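Bm4233, isoform b (Brugia malayi, PDB 6ANY) is a secreted venom allergen-like protein of the CAP superfamily that probably binds and transports sterols, and is a vaccine candidate for lymphatic filariasis. Local coordinates at residues Tyr39-Lys44 and Tyr178-Pro183; Leu26-Lys31 and Ser199-Lys204; Asn82-Trp87 and Arg158-Ile163. All coordinates share one frame; numbering follows the deposited sequence.

Interaction 1 (Tyr39-Lys44 and Tyr178-Pro183); sequences YMPRGK and YELGEP
A short antiparallel beta pairing joins Gly43 and Leu180, a non-hydrogen-bonded pair, and brings segment 178-183 against the loop that follows helix 10-28. Two backbone bonds hold it: Lys44 N donates to Glu179 O at 2.9 Å, and Gly181 N reaches Arg42 O at 3.2 Å. A water extends the pairing by donating to Lys44 O and accepting from Glu179 N. Gly43 CA lies 3.7 Å from Tyr178 CD2, at the ring edge.

With CG of Tyr178 set between its backbone N and carbonyl carbon (chi1 60°), the ring reaches toward segment 39-44, and its OH donates to Pro41 O at 2.7 Å, in the carbonyl plane and on a lone pair. The acceptor also lies in the plane of the ring, so the O-H can point at the carbonyl while staying in that plane. Leu27 and Ile28 of helix 10-28 and Asn121 also touch this tyrosine. Beside it the Pro41 ring packs tightly on Leu180, CB to CD2 3.5 Å.

On the more exposed side, Lys44 runs its aliphatic chain past Gly181 CA, while the OE1 of Glu179 is hydrogen-bonded to Asn45 ND2. Arg42 and Glu182 form a two-pronged salt bridge. The arginine bends at chi3 (79°) to present the NE and NH2 edge, and its plane is turned 46° from the carboxylate. NE donates to Glu182 OE2 at 3.0 Å from above the carboxylate plane, whereas the second prong, Arg42 NH2 to Glu182 OE1 at 2.9 Å, is bent and weak.

Interaction 2 (Leu26-Lys31 and Ser199-Lys204); sequences LLIHGK and SGLCRK. With SO4 (sulfate ion), chain D.
The His29 imidazole turns its edge to the 199-204 turn: Ser199 O lies in the ring plane, 3.2 Å from His29 CE1, and Gly200 CA also sits near that plane. The histidine follows the last turn of helix 10-28, which ends in a Schellman motif, and the turn it meets belongs to the small hairpin of strands 195-196 and 201-202. CG stands beside the backbone N (chi1 -78°), which swings the ring back along the helix, where ND1 is hydrogen-bonded to Ser25 O. That bond fixes the rotation of the imidazole and leaves its CE1 corner facing the serine carbonyl, which in turn accepts from Ser25 OG. Ser25 thus braces both partners.

The helix end itself is closed by Lys31 N to Leu26 O at 3.1 Å and Gly30 N to Leu27 O at 3.2 Å, with Gly30 at positive phi as the C-prime residue. Across from it, Gly200 and Leu201 form a G1 beta bulge opposite Ala196. Gly200 also has positive phi, and its CA lies 4.2 Å from His29 CE1, so the turn passes close to the ring edge.

Deeper in, Ile28 makes the apolar part of the contact. Its CG1 branch, placed between the backbone N and carbonyl carbon (chi1 59°), carries CD1 outward to Gly200 O at 3.4 Å and to Leu201 CD2 at 3.6 Å. Met46 touches both side chains, and Leu201 also rests on Asn21 and Arg24 of the helix. The next residue, Cys202, is disulfide-bonded to Cys190. A sulfate, probably from the crystallisation liquor, is held by Lys197 N and Lys198 N and, at the guanidinium edge, by Arg203 NH2 to O2 at 2.8 Å.

Interaction 3 (Asn82-Trp87 and Arg158-Ile163); sequences NVYAYW and RTLIAI
Tyr84 and Ala162, like Tyr86 and Leu160, form hydrogen-bonded antiparallel pairs, each joined by two backbone bonds. Ala162 N to Tyr84 O is 2.8 Å and nearly straight at 171°; Leu160 N to Tyr86 O is 2.9 Å at 175°. The return bonds, Tyr84 N to Ala162 O and Tyr86 N to Leu160 O, are of similar length. Between them Ala85 faces Ile161 as a non-hydrogen-bonded pair, its CA 3.2 Å from Leu160 O in a CA-H...O contact.

On one face the Tyr84 ring, its CG anti to the backbone N (chi1 163°), turns an edge to the opposite strand: CD2 meets Ala162 CB at 4.0 Å and CE2 meets Leu160 CD2 at 4.3 Å. The same leucine methyl touches Tyr86 CB.

On the other face Val83 and Ile163 run alongside each other, with Val83 CG1 3.8 Å from Ile163 CD1. Ile161 CD1 packs on Ala85 CB, and that methyl also lies over one face of the Trp87 indole, nearer the edge of the indole than its centre. At the strand end, Thr159 OG1 comes 3.3 Å from Trp87 CD1, approaching the ring obliquely. The hydroxyl has its polar partner in Asp155 OD2, which anchors the threonine beside the tryptophan.

Farther out, Phe68 meets Trp87 edge-to-face and touches Val83 and Ala85. Asn82 ND2 is satisfied by Tyr166 OH and His134 O. The pair forms one margin of the four-stranded mixed sheet of the CAP alpha-beta-alpha sandwich: strand 80-87 is outermost, and strand 159-167 continues the sheet to strand 145-153. Helix 99-108 covers the tyrosine face through Ala103 and Trp107, while helix 53-63 packs on Ile163 from the other face.

In the fold
Interactions 1 and 2 are neighbours, their centres about 8 Å apart, and meet where Gly43 N probably donates to Ile28 O, so the end of helix 10-28 is shared between them. Interaction 3 lies on the opposite side of the chain's centre, with its centre about 31 Å from that of interaction 1 and 28 Å from that of interaction 2. Along the chain the contacts are nested: 82-87 with 158-163 innermost, then 39-44 with 178-183, and 26-31 with 199-204 outermost. Interaction 3 joins the outermost strand 80-87 to strand 159-167 in the central sheet, whereas the other two fasten the C-terminal part, with its disulfide-bonded hairpin, to the end of helix 10-28 and to the loop after it.

Interaction 1 (Tyr39-Lys44 and Tyr178-Pro183)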
loop_
_atom_site.group_PDB
_atom_site.type_symbol
_atom_site.label_atom_id
_atom_site.label_comp_id
_atom_site.label_asym_id
_atom_site.label_seq_id
_atom_site.Cartn_x
_atom_site.Cartn_y
_atom_site.Cartn_z
ATOM N N TYR A 39 15.357 -4.120 -13.411
ATOM C CA TYR A 39 14.114 -3.344 -13.377
ATOM C C TYR A 39 12.874 -4.210 -13.409
ATOM O O TYR A 39 12.819 -5.173 -14.091
ATOM C CB TYR A 39 14.065 -2.339 -14.505
ATOM C CG TYR A 39 15.024 -1.181 -14.284
ATOM C CD1 TYR A 39 14.839 -0.306 -13.221
ATOM C CD2 TYR A 39 16.120 -0.976 -15.130
ATOM C CE1 TYR A 39 15.718 0.718 -12.965
ATOM C CE2 TYR A 39 16.995 0.067 -14.912
ATOM C CZ TYR A 39 16.778 0.910 -13.811
ATOM O OH TYR A 39 17.593 1.949 -13.582
ATOM N N MET A 40 11.867 -3.827 -12.644
ATOM C CA MET A 40 10.602 -4.495 -12.681
ATOM C C MET A 40 9.933 -4.197 -13.988
ATOM O O MET A 40 10.217 -3.184 -14.589
ATOM C CB MET A 40 9.756 -4.037 -11.498
ATOM C CG MET A 40 10.284 -4.607 -10.176
ATOM S SD MET A 40 9.851 -6.367 -9.922
ATOM C CE MET A 40 8.128 -6.352 -9.507
ATOM N N PRO A 41 9.052 -5.085 -14.441
ATOM C CA PRO A 41 8.509 -4.951 -15.804
ATOM C C PRO A 41 7.500 -3.839 -15.866
ATOM O O PRO A 41 6.826 -3.589 -14.887
ATOM C CB PRO A 41 7.815 -6.310 -16.047
ATOM C CG PRO A 41 7.662 -6.944 -14.700
ATOM C CD PRO A 41 8.801 -6.431 -13.896
ATOM N N ARG A 42 7.390 -3.205 -17.009
ATOM C CA ARG A 42 6.355 -2.210 -17.254
ATOM C C ARG A 42 4.974 -2.813 -17.144
ATOM O O ARG A 42 4.784 -3.970 -17.490
ATOM C CB ARG A 42 6.541 -1.492 -18.598
ATOM C CG ARG A 42 7.707 -0.506 -18.575
ATOM C CD ARG A 42 8.083 0.024 -19.972
ATOM N NE ARG A 42 7.192 1.075 -20.439
ATOM C CZ ARG A 42 7.325 2.372 -20.175
ATOM N NH1 ARG A 42 8.319 2.796 -19.420
ATOM N NH2 ARG A 42 6.464 3.254 -20.685
ATOM N N GLY A 43 4.046 -2.035 -16.583
ATOM C CA GLY A 43 2.716 -2.467 -16.268
ATOM C C GLY A 43 1.591 -1.631 -16.836
ATOM O O GLY A 43 1.801 -0.451 -17.159
ATOM N N LYS A 44 0.424 -2.278 -17.015
ATOM C CA LYS A 44 -0.797 -1.619 -17.482
ATOM C C LYS A 44 -1.902 -1.955 -16.537
ATOM O O LYS A 44 -1.779 -2.872 -15.675
ATOM C CB LYS A 44 -1.159 -2.017 -18.907
ATOM C CG LYS A 44 -1.682 -3.444 -19.037
ATOM C CD LYS A 44 -1.946 -3.788 -20.479
ATOM C CE LYS A 44 -3.056 -4.804 -20.574
ATOM N NZ LYS A 44 -2.920 -5.536 -21.887
ATOM N N TYR A 178 0.532 -7.334 -10.925
ATOM C CA TYR A 178 -0.059 -6.389 -11.849
ATOM C C TYR A 178 0.112 -6.871 -13.287
ATOM O O TYR A 178 0.926 -7.702 -13.541
ATOM C CB TYR A 178 0.534 -4.982 -11.671
ATOM C CG TYR A 178 2.028 -4.836 -11.888
ATOM C CD1 TYR A 178 2.912 -5.032 -10.841
ATOM C CD2 TYR A 178 2.552 -4.424 -13.126
ATOM C CE1 TYR A 178 4.269 -4.889 -11.002
ATOM C CE2 TYR A 178 3.937 -4.288 -13.327
ATOM C CZ TYR A 178 4.810 -4.536 -12.258
ATOM O OH TYR A 178 6.195 -4.398 -12.401
ATOM N N GLU A 179 -0.696 -6.365 -14.207
ATOM C CA GLU A 179 -0.665 -6.826 -15.624
ATOM C C GLU A 179 0.549 -6.231 -16.354
ATOM O O GLU A 179 0.835 -5.050 -16.220
ATOM C CB GLU A 179 -1.931 -6.459 -16.410
ATOM C CG GLU A 179 -3.206 -6.960 -15.815
ATOM C CD GLU A 179 -4.436 -6.440 -16.581
ATOM O OE1 GLU A 179 -4.243 -6.122 -17.817
ATOM O OE2 GLU A 179 -5.542 -6.361 -15.922
ATOM N N LEU A 180 1.242 -7.075 -17.115
ATOM C CA LEU A 180 2.337 -6.656 -17.994
ATOM C C LEU A 180 1.827 -5.890 -19.198
ATOM O O LEU A 180 0.937 -6.341 -19.899
ATOM C CB LEU A 180 3.129 -7.838 -18.489
ATOM C CG LEU A 180 3.816 -8.683 -17.380
ATOM C CD1 LEU A 180 4.637 -9.760 -18.021
ATOM C CD2 LEU A 180 4.735 -7.825 -16.549
ATOM N N GLY A 181 2.327 -4.678 -19.371
ATOM C CA GLY A 181 1.901 -3.847 -20.478
ATOM C C GLY A 181 2.517 -2.486 -20.393
ATOM O O GLY A 181 3.505 -2.249 -19.690
ATOM N N GLU A 182 1.893 -1.550 -21.067
ATOM C CA GLU A 182 2.315 -0.140 -21.029
ATOM C C GLU A 182 1.376 0.712 -20.129
ATOM O O GLU A 182 0.139 0.537 -20.135
ATOM C CB GLU A 182 2.315 0.346 -22.485
ATOM C CG GLU A 182 3.079 1.610 -22.721
ATOM C CD GLU A 182 4.606 1.444 -22.773
ATOM O OE1 GLU A 182 5.235 2.472 -23.148
ATOM O OE2 GLU A 182 5.144 0.343 -22.462
ATOM N N PRO A 183 1.937 1.661 -19.369
ATOM C CA PRO A 183 1.090 2.597 -18.651
ATOM C C PRO A 183 0.119 3.340 -19.589
ATOM O O PRO A 183 0.465 3.655 -20.714
ATOM C CB PRO A 183 2.099 3.537 -17.999
ATOM C CG PRO A 183 3.332 2.700 -17.863
ATOM C CD PRO A 183 3.358 1.983 -19.151
HETATM O O HOH W 1 -2.561 -4.123 -13.276
#

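Interaction 2 (Leu26-Lys31 and Ser199-Lys204)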
loop_
_atom_site.group_PDB
_atom_site.type_symbol
_atom_site.label_atom_id
_atom_site.label_comp_id
_atom_site.label_asym_id
_atom_site.label_seq_id
_atom_site.Cartn_x
_atom_site.Cartn_y
_atom_site.Cartn_z
ATOM N N LEU A 26 5.929 4.756 -10.684
ATOM C CA LEU A 26 7.363 4.442 -10.915
ATOM C C LEU A 26 7.538 2.993 -11.257
ATOM O O LEU A 26 8.267 2.666 -12.172
ATOM C CB LEU A 26 8.223 4.773 -9.708
ATOM C CG LEU A 26 8.445 6.266 -9.440
ATOM C CD1 LEU A 26 9.206 6.427 -8.159
ATOM C CD2 LEU A 26 9.235 6.995 -10.527
ATOM N N LEU A 27 6.810 2.113 -10.570
ATOM C CA LEU A 27 6.898 0.691 -10.847
ATOM C C LEU A 27 6.424 0.324 -12.250
ATOM O O LEU A 27 7.114 -0.460 -12.939
ATOM C CB LEU A 27 6.023 -0.088 -9.864
ATOM C CG LEU A 27 6.055 -1.581 -9.891
ATOM C CD1 LEU A 27 7.477 -2.136 -9.637
ATOM C CD2 LEU A 27 5.035 -2.113 -8.919
ATOM N N ILE A 28 5.226 0.784 -12.652
ATOM C CA ILE A 28 4.700 0.422 -14.015
ATOM C C ILE A 28 5.451 1.123 -15.182
ATOM O O ILE A 28 5.377 0.674 -16.306
ATOM C CB ILE A 28 3.206 0.643 -14.172
ATOM C CG1 ILE A 28 2.845 2.085 -13.916
ATOM C CG2 ILE A 28 2.410 -0.302 -13.260
ATOM C CD1 ILE A 28 1.412 2.351 -14.248
ATOM N N HIS A 29 6.238 2.153 -14.866
ATOM C CA HIS A 29 7.117 2.779 -15.811
ATOM C C HIS A 29 8.509 2.141 -15.880
ATOM O O HIS A 29 9.329 2.632 -16.620
ATOM C CB HIS A 29 7.253 4.259 -15.530
ATOM C CG HIS A 29 6.099 5.048 -16.011
ATOM N ND1 HIS A 29 4.925 5.168 -15.295
ATOM C CD2 HIS A 29 5.885 5.666 -17.202
ATOM C CE1 HIS A 29 4.077 5.908 -15.981
ATOM N NE2 HIS A 29 4.652 6.243 -17.129
ATOM N N GLY A 30 8.720 0.988 -15.238
ATOM C CA GLY A 30 9.984 0.279 -15.350
ATOM C C GLY A 30 11.138 0.967 -14.651
ATOM O O GLY A 30 12.278 0.747 -15.049
ATOM N N LYS A 31 10.867 1.788 -13.626
ATOM C CA LYS A 31 11.951 2.574 -12.972
ATOM C C LYS A 31 12.491 1.945 -11.679
ATOM O O LYS A 31 13.390 2.549 -11.062
ATOM C CB LYS A 31 11.513 4.003 -12.615
ATOM C CG LYS A 31 10.627 4.700 -13.642
ATOM C CD LYS A 31 11.334 5.732 -14.515
ATOM C CE LYS A 31 12.398 5.119 -15.387
ATOM N NZ LYS A 31 12.591 5.942 -16.620
ATOM N N SER A 199 0.232 10.206 -14.309
ATOM C CA SER A 199 0.844 9.080 -13.632
ATOM C C SER A 199 0.884 7.827 -14.487
ATOM O O SER A 199 1.651 6.924 -14.207
ATOM C CB SER A 199 0.126 8.837 -12.300
ATOM O OG SER A 199 -1.203 8.478 -12.489
ATOM N N GLY A 200 0.005 7.713 -15.489
ATOM C CA GLY A 200 -0.106 6.484 -16.275
ATOM C C GLY A 200 -0.911 5.427 -15.522
ATOM O O GLY A 200 -0.915 4.258 -15.877
ATOM N N LEU A 201 -1.619 5.802 -14.465
ATOM C CA LEU A 201 -2.441 4.847 -13.703
ATOM C C LEU A 201 -3.876 5.014 -14.074
ATOM O O LEU A 201 -4.295 6.105 -14.431
ATOM C CB LEU A 201 -2.306 5.114 -12.191
ATOM C CG LEU A 201 -0.932 5.095 -11.520
ATOM C CD1 LEU A 201 -1.031 5.698 -10.141
ATOM C CD2 LEU A 201 -0.398 3.713 -11.405
ATOM N N CYS A 202 -4.633 3.922 -14.013
ATOM C CA CYS A 202 -6.046 3.915 -14.357
ATOM C C CYS A 202 -6.894 4.295 -13.189
ATOM O O CYS A 202 -6.649 3.851 -12.072
ATOM C CB CYS A 202 -6.491 2.542 -14.907
ATOM S SG CYS A 202 -5.589 2.119 -16.420
ATOM N N ARG A 203 -7.892 5.127 -13.429
ATOM C CA ARG A 203 -8.764 5.646 -12.385
ATOM C C ARG A 203 -9.957 4.723 -12.133
ATOM O O ARG A 203 -10.555 4.185 -13.061
ATOM C CB ARG A 203 -9.282 7.004 -12.776
ATOM C CG ARG A 203 -8.250 8.107 -12.759
ATOM C CD ARG A 203 -8.890 9.463 -12.820
ATOM N NE ARG A 203 -7.866 10.528 -12.971
ATOM C CZ ARG A 203 -7.209 11.084 -11.935
ATOM N NH1 ARG A 203 -7.472 10.691 -10.705
ATOM N NH2 ARG A 203 -6.331 12.048 -12.085
ATOM N N LYS A 204 -10.291 4.530 -10.864
ATOM C CA LYS A 204 -11.408 3.688 -10.446
ATOM C C LYS A 204 -11.991 4.256 -9.173
ATOM O O LYS A 204 -11.296 4.336 -8.166
ATOM C CB LYS A 204 -10.959 2.252 -10.230
ATOM C CG LYS A 204 -12.169 1.314 -10.017
ATOM C CD LYS A 204 -12.020 0.097 -10.878
ATOM C CE LYS A 204 -12.355 -1.187 -10.170
ATOM N NZ LYS A 204 -13.747 -1.108 -9.717
HETATM S S SO4 D . -4.734 13.556 -15.471
HETATM O O1 SO4 D . -5.246 14.885 -15.094
HETATM O O2 SO4 D . -4.750 12.761 -14.242
HETATM O O3 SO4 D . -5.516 12.823 -16.502
HETATM O O4 SO4 D . -3.321 13.761 -15.837
#

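Interaction 3 (Asn82-Trp87 and Arg158-Ile163)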
loop_
_atom_site.group_PDB
_atom_site.type_symbol
_atom_site.label_atom_id
_atom_site.label_comp_id
_atom_site.label_asym_id
_atom_site.label_seq_id
_atom_site.Cartn_x
_atom_site.Cartn_y
_atom_site.Cartn_z
ATOM N N ASN A 82 -1.677 -4.195 6.081
ATOM C CA ASN A 82 -0.249 -4.020 6.271
ATOM C C ASN A 82 -0.077 -3.336 7.647
ATOM O O ASN A 82 -0.848 -2.453 8.007
ATOM C CB ASN A 82 0.343 -3.155 5.176
ATOM C CG ASN A 82 0.706 -3.932 3.875
ATOM O OD1 ASN A 82 0.831 -5.158 3.896
ATOM N ND2 ASN A 82 1.056 -3.182 2.799
ATOM N N VAL A 83 0.941 -3.760 8.401
ATOM C CA VAL A 83 1.212 -3.346 9.772
ATOM C C VAL A 83 2.631 -2.852 9.878
ATOM O O VAL A 83 3.538 -3.474 9.395
ATOM C CB VAL A 83 1.067 -4.539 10.750
ATOM C CG1 VAL A 83 1.356 -4.079 12.131
ATOM C CG2 VAL A 83 -0.348 -5.196 10.645
ATOM N N TYR A 84 2.805 -1.674 10.475
ATOM C CA TYR A 84 4.126 -1.071 10.672
ATOM C C TYR A 84 4.234 -0.529 12.094
ATOM O O TYR A 84 3.286 -0.009 12.622
ATOM C CB TYR A 84 4.368 0.051 9.654
ATOM C CG TYR A 84 5.502 1.023 9.984
ATOM C CD1 TYR A 84 6.773 0.792 9.562
ATOM C CD2 TYR A 84 5.265 2.183 10.722
ATOM C CE1 TYR A 84 7.829 1.669 9.865
ATOM C CE2 TYR A 84 6.292 3.068 11.048
ATOM C CZ TYR A 84 7.548 2.847 10.591
ATOM O OH TYR A 84 8.566 3.727 10.935
ATOM N N ALA A 85 5.404 -0.667 12.706
ATOM C CA ALA A 85 5.697 -0.067 14.013
ATOM C C ALA A 85 7.097 0.551 14.087
ATOM O O ALA A 85 8.020 0.169 13.370
ATOM C CB ALA A 85 5.541 -1.048 15.138
ATOM N N TYR A 86 7.201 1.547 14.928
ATOM C CA TYR A 86 8.452 2.120 15.259
ATOM C C TYR A 86 8.524 2.209 16.737
ATOM O O TYR A 86 7.628 2.794 17.358
ATOM C CB TYR A 86 8.576 3.553 14.717
ATOM C CG TYR A 86 9.959 4.075 14.798
ATOM C CD1 TYR A 86 10.902 3.786 13.794
ATOM C CD2 TYR A 86 10.359 4.831 15.871
ATOM C CE1 TYR A 86 12.193 4.289 13.853
ATOM C CE2 TYR A 86 11.674 5.340 15.959
ATOM C CZ TYR A 86 12.584 5.054 14.951
ATOM O OH TYR A 86 13.867 5.567 15.004
ATOM N N TRP A 87 9.609 1.671 17.298
ATOM C CA TRP A 87 9.778 1.594 18.729
ATOM C C TRP A 87 10.876 2.492 19.170
ATOM O O TRP A 87 12.012 2.290 18.769
ATOM C CB TRP A 87 10.088 0.169 19.182
ATOM C CG TRP A 87 9.043 -0.774 18.962
ATOM C CD1 TRP A 87 8.053 -1.101 19.820
ATOM C CD2 TRP A 87 8.908 -1.640 17.842
ATOM N NE1 TRP A 87 7.247 -2.104 19.283
ATOM C CE2 TRP A 87 7.773 -2.449 18.066
ATOM C CE3 TRP A 87 9.607 -1.788 16.646
ATOM C CZ2 TRP A 87 7.354 -3.390 17.162
ATOM C CZ3 TRP A 87 9.159 -2.736 15.739
ATOM C CH2 TRP A 87 8.042 -3.507 16.013
ATOM N N ARG A 158 5.695 5.941 23.398
ATOM C CA ARG A 158 7.052 5.662 22.925
ATOM C C ARG A 158 7.076 4.705 21.749
ATOM O O ARG A 158 8.153 4.410 21.216
ATOM C CB ARG A 158 7.932 5.138 24.063
ATOM C CG ARG A 158 8.337 6.224 25.029
ATOM C CD ARG A 158 8.895 5.615 26.303
ATOM N NE ARG A 158 9.611 6.621 27.122
ATOM C CZ ARG A 158 9.110 7.305 28.164
ATOM N NH1 ARG A 158 7.843 7.177 28.600
ATOM N NH2 ARG A 158 9.913 8.143 28.809
ATOM N N THR A 159 5.905 4.250 21.353
ATOM C CA THR A 159 5.736 3.367 20.243
ATOM C C THR A 159 4.676 3.879 19.266
ATOM O O THR A 159 3.596 4.293 19.653
ATOM C CB THR A 159 5.415 1.943 20.757
ATOM O OG1 THR A 159 6.594 1.450 21.401
ATOM C CG2 THR A 159 5.047 0.993 19.628
ATOM N N LEU A 160 5.033 3.864 17.991
ATOM C CA LEU A 160 4.166 4.285 16.932
ATOM C C LEU A 160 3.741 3.081 16.188
ATOM O O LEU A 160 4.587 2.264 15.845
ATOM C CB LEU A 160 4.870 5.229 16.001
ATOM C CG LEU A 160 4.550 5.278 14.505
ATOM C CD1 LEU A 160 3.130 5.784 14.283
ATOM C CD2 LEU A 160 5.505 6.257 13.824
ATOM N N ILE A 161 2.428 3.000 15.906
ATOM C CA ILE A 161 1.874 1.910 15.103
ATOM C C ILE A 161 1.092 2.493 13.946
ATOM O O ILE A 161 0.215 3.303 14.141
ATOM C CB ILE A 161 0.902 1.003 15.957
ATOM C CG1 ILE A 161 1.605 0.336 17.159
ATOM C CG2 ILE A 161 0.153 -0.019 15.109
ATOM C CD1 ILE A 161 2.087 -1.060 16.940
ATOM N N ALA A 162 1.328 1.999 12.755
ATOM C CA ALA A 162 0.532 2.409 11.626
ATOM C C ALA A 162 -0.100 1.172 10.960
ATOM O O ALA A 162 0.575 0.204 10.690
ATOM C CB ALA A 162 1.385 3.161 10.645
ATOM N N ILE A 163 -1.386 1.236 10.691
ATOM C CA ILE A 163 -2.121 0.139 10.076
ATOM C C ILE A 163 -2.799 0.651 8.796
ATOM O O ILE A 163 -3.473 1.645 8.800
ATOM C CB ILE A 163 -3.226 -0.416 11.012
ATOM C CG1 ILE A 163 -2.682 -0.706 12.439
ATOM C CG2 ILE A 163 -3.894 -1.611 10.369
ATOM C CD1 ILE A 163 -1.678 -1.785 12.567
#